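Local structure of alpha-1,2-mannosidase (Bacteroides thetaiotaomicron, 2WW2) at residues V146-N151 / A212-A217. The protein probably hydrolyses alpha-mannosidic linkages with inversion of anomeric configuration, as a calcium-dependent glycoside hydrolase of family GH92. Sequence-based numbering, arbitrary orientation.
Sequences VVDAYN and ADYTCA
The carboxylate of D148 and the phenol of Y214 carry the side-chain part of this antiparallel contact. Y214 OH donates to D148 OD2 at 2.7 Å. It approaches from above the carboxylate plane, 43° out of it. D148 OD1 lies at the ring edge, 3.2 Å from Y214 CE1. Ring and carboxylate planes are 49° apart. With CG anti to the backbone N (chi1 178°), the D148 carboxylate lies beside its own carbonyl carbon, within reach of the following turn. There Y150 N donates to D148 OD1 at 2.8 Å, closing an Asx turn. Both oxygens are thus engaged, and R96, in a salt bridge to OD2, probably stabilises the negative charge. Were D148 an alanine, the Y214 hydroxyl and R96 would probably lose their carboxylate partner, and Y150 N the acceptor that closes the turn.

Beside this pair, C216 SG packs 3.7 Å from D148 CG, on the sheet face that C216 and D148 share. Reciprocal backbone bonds define V147 and A217 as a hydrogen-bonded pair, V147 N to A217 O being 2.8 Å; A149 N to T215 O, at 3.0 Å, adds a third backbone link. Farther along, Y150 O meets the Y214 ring edge in plane, 3.3 Å from CD1.

The contact joins strand 143-148 to strand 216-221 and the loop residues beside them, in the family's N-terminal domain. Strand 80-86 pairs with the far edge of 143-148, strand 194-198 with 216-221, and I156 of strand 154-159 packs against A149, T215 and A217.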
loop_
_atom_site.group_PDB
_atom_site.type_symbol
_atom_site.label_atom_id
_atom_site.label_comp_id
_atom_site.label_asym_id
_atom_site.label_seq_id
_atom_site.Cartn_x
_atom_site.Cartn_y
_atom_site.Cartn_z
ATOM N N VAL A 146 31.900 38.395 -9.982
ATOM C CA VAL A 146 32.744 37.523 -9.183
ATOM C C VAL A 146 32.999 36.247 -9.966
ATOM O O VAL A 146 32.061 35.647 -10.524
ATOM C CB VAL A 146 32.096 37.148 -7.838
ATOM C CG1 VAL A 146 32.907 36.037 -7.124
ATOM C CG2 VAL A 146 31.955 38.391 -6.953
ATOM N N VAL A 147 34.264 35.833 -9.974
ATOM C CA VAL A 147 34.664 34.578 -10.565
ATOM C C VAL A 147 35.041 33.639 -9.410
ATOM O O VAL A 147 35.804 34.007 -8.519
ATOM C CB VAL A 147 35.850 34.752 -11.520
ATOM C CG1 VAL A 147 36.320 33.421 -12.033
ATOM C CG2 VAL A 147 35.470 35.672 -12.718
ATOM N N ASP A 148 34.471 32.442 -9.420
ATOM C CA ASP A 148 34.622 31.500 -8.319
ATOM C C ASP A 148 35.252 30.265 -8.941
ATOM O O ASP A 148 34.651 29.618 -9.799
ATOM C CB ASP A 148 33.239 31.223 -7.703
ATOM C CG ASP A 148 33.276 30.202 -6.568
ATOM O OD1 ASP A 148 34.093 29.256 -6.625
ATOM O OD2 ASP A 148 32.474 30.352 -5.616
ATOM N N ALA A 149 36.493 29.961 -8.540
ATOM C CA ALA A 149 37.230 28.862 -9.153
ATOM C C ALA A 149 37.107 27.571 -8.344
ATOM O O ALA A 149 37.828 26.598 -8.595
ATOM C CB ALA A 149 38.731 29.259 -9.374
ATOM N N TYR A 150 36.183 27.582 -7.385
ATOM C CA TYR A 150 35.795 26.412 -6.581
ATOM C C TYR A 150 36.902 26.024 -5.599
ATOM O O TYR A 150 37.953 26.674 -5.549
ATOM C CB TYR A 150 35.463 25.226 -7.486
ATOM C CG TYR A 150 34.064 24.675 -7.319
ATOM C CD1 TYR A 150 33.848 23.434 -6.724
ATOM C CD2 TYR A 150 32.958 25.385 -7.766
ATOM C CE1 TYR A 150 32.562 22.907 -6.593
ATOM C CE2 TYR A 150 31.656 24.872 -7.627
ATOM C CZ TYR A 150 31.484 23.622 -7.050
ATOM O OH TYR A 150 30.231 23.064 -6.931
ATOM N N ASN A 151 36.672 24.971 -4.820
ATOM C CA ASN A 151 37.709 24.496 -3.901
ATOM C C ASN A 151 38.445 23.282 -4.457
ATOM O O ASN A 151 38.256 22.921 -5.619
ATOM C CB ASN A 151 37.156 24.220 -2.498
ATOM C CG ASN A 151 36.167 23.066 -2.472
ATOM O OD1 ASN A 151 35.599 22.703 -3.495
ATOM N ND2 ASN A 151 35.959 22.484 -1.293
ATOM N N ALA A 212 44.916 28.891 -3.752
ATOM C CA ALA A 212 44.618 28.313 -2.445
ATOM C C ALA A 212 43.656 27.166 -2.658
ATOM O O ALA A 212 43.310 26.840 -3.795
ATOM C CB ALA A 212 43.982 29.354 -1.539
ATOM N N ASP A 213 43.216 26.558 -1.566
ATOM C CA ASP A 213 42.168 25.548 -1.652
ATOM C C ASP A 213 40.957 26.105 -2.418
ATOM O O ASP A 213 40.503 25.521 -3.412
ATOM C CB ASP A 213 41.765 25.116 -0.242
ATOM C CG ASP A 213 40.557 24.177 -0.226
ATOM O OD1 ASP A 213 40.481 23.245 -1.067
ATOM O OD2 ASP A 213 39.699 24.375 0.658
ATOM N N TYR A 214 40.444 27.237 -1.938
ATOM C CA TYR A 214 39.268 27.891 -2.519
ATOM C C TYR A 214 39.702 29.295 -2.934
ATOM O O TYR A 214 40.264 30.029 -2.116
ATOM C CB TYR A 214 38.157 27.978 -1.461
ATOM C CG TYR A 214 36.860 28.641 -1.916
ATOM C CD1 TYR A 214 36.363 28.464 -3.210
ATOM C CD2 TYR A 214 36.117 29.418 -1.034
ATOM C CE1 TYR A 214 35.152 29.085 -3.614
ATOM C CE2 TYR A 214 34.931 30.018 -1.416
ATOM C CZ TYR A 214 34.445 29.844 -2.703
ATOM O OH TYR A 214 33.257 30.471 -3.051
ATOM N N THR A 215 39.446 29.680 -4.186
ATOM C CA THR A 215 39.771 31.032 -4.643
ATOM C C THR A 215 38.616 31.660 -5.414
ATOM O O THR A 215 37.886 30.961 -6.124
ATOM C CB THR A 215 41.015 31.068 -5.569
ATOM O OG1 THR A 215 40.794 30.285 -6.755
ATOM C CG2 THR A 215 42.260 30.537 -4.846
ATOM N N CYS A 216 38.479 32.977 -5.264
ATOM C CA CYS A 216 37.571 33.791 -6.055
ATOM C C CYS A 216 38.278 35.092 -6.434
ATOM O O CYS A 216 39.332 35.451 -5.872
ATOM C CB CYS A 216 36.292 34.116 -5.259
ATOM S SG CYS A 216 35.336 32.648 -4.678
ATOM N N ALA A 217 37.704 35.809 -7.389
ATOM C CA ALA A 217 38.249 37.111 -7.771
ATOM C C ALA A 217 37.068 37.979 -8.080
ATOM O O ALA A 217 36.011 37.471 -8.493
ATOM C CB ALA A 217 39.135 36.992 -8.994
HETATM O O HOH W 1 36.987 24.742 0.897
#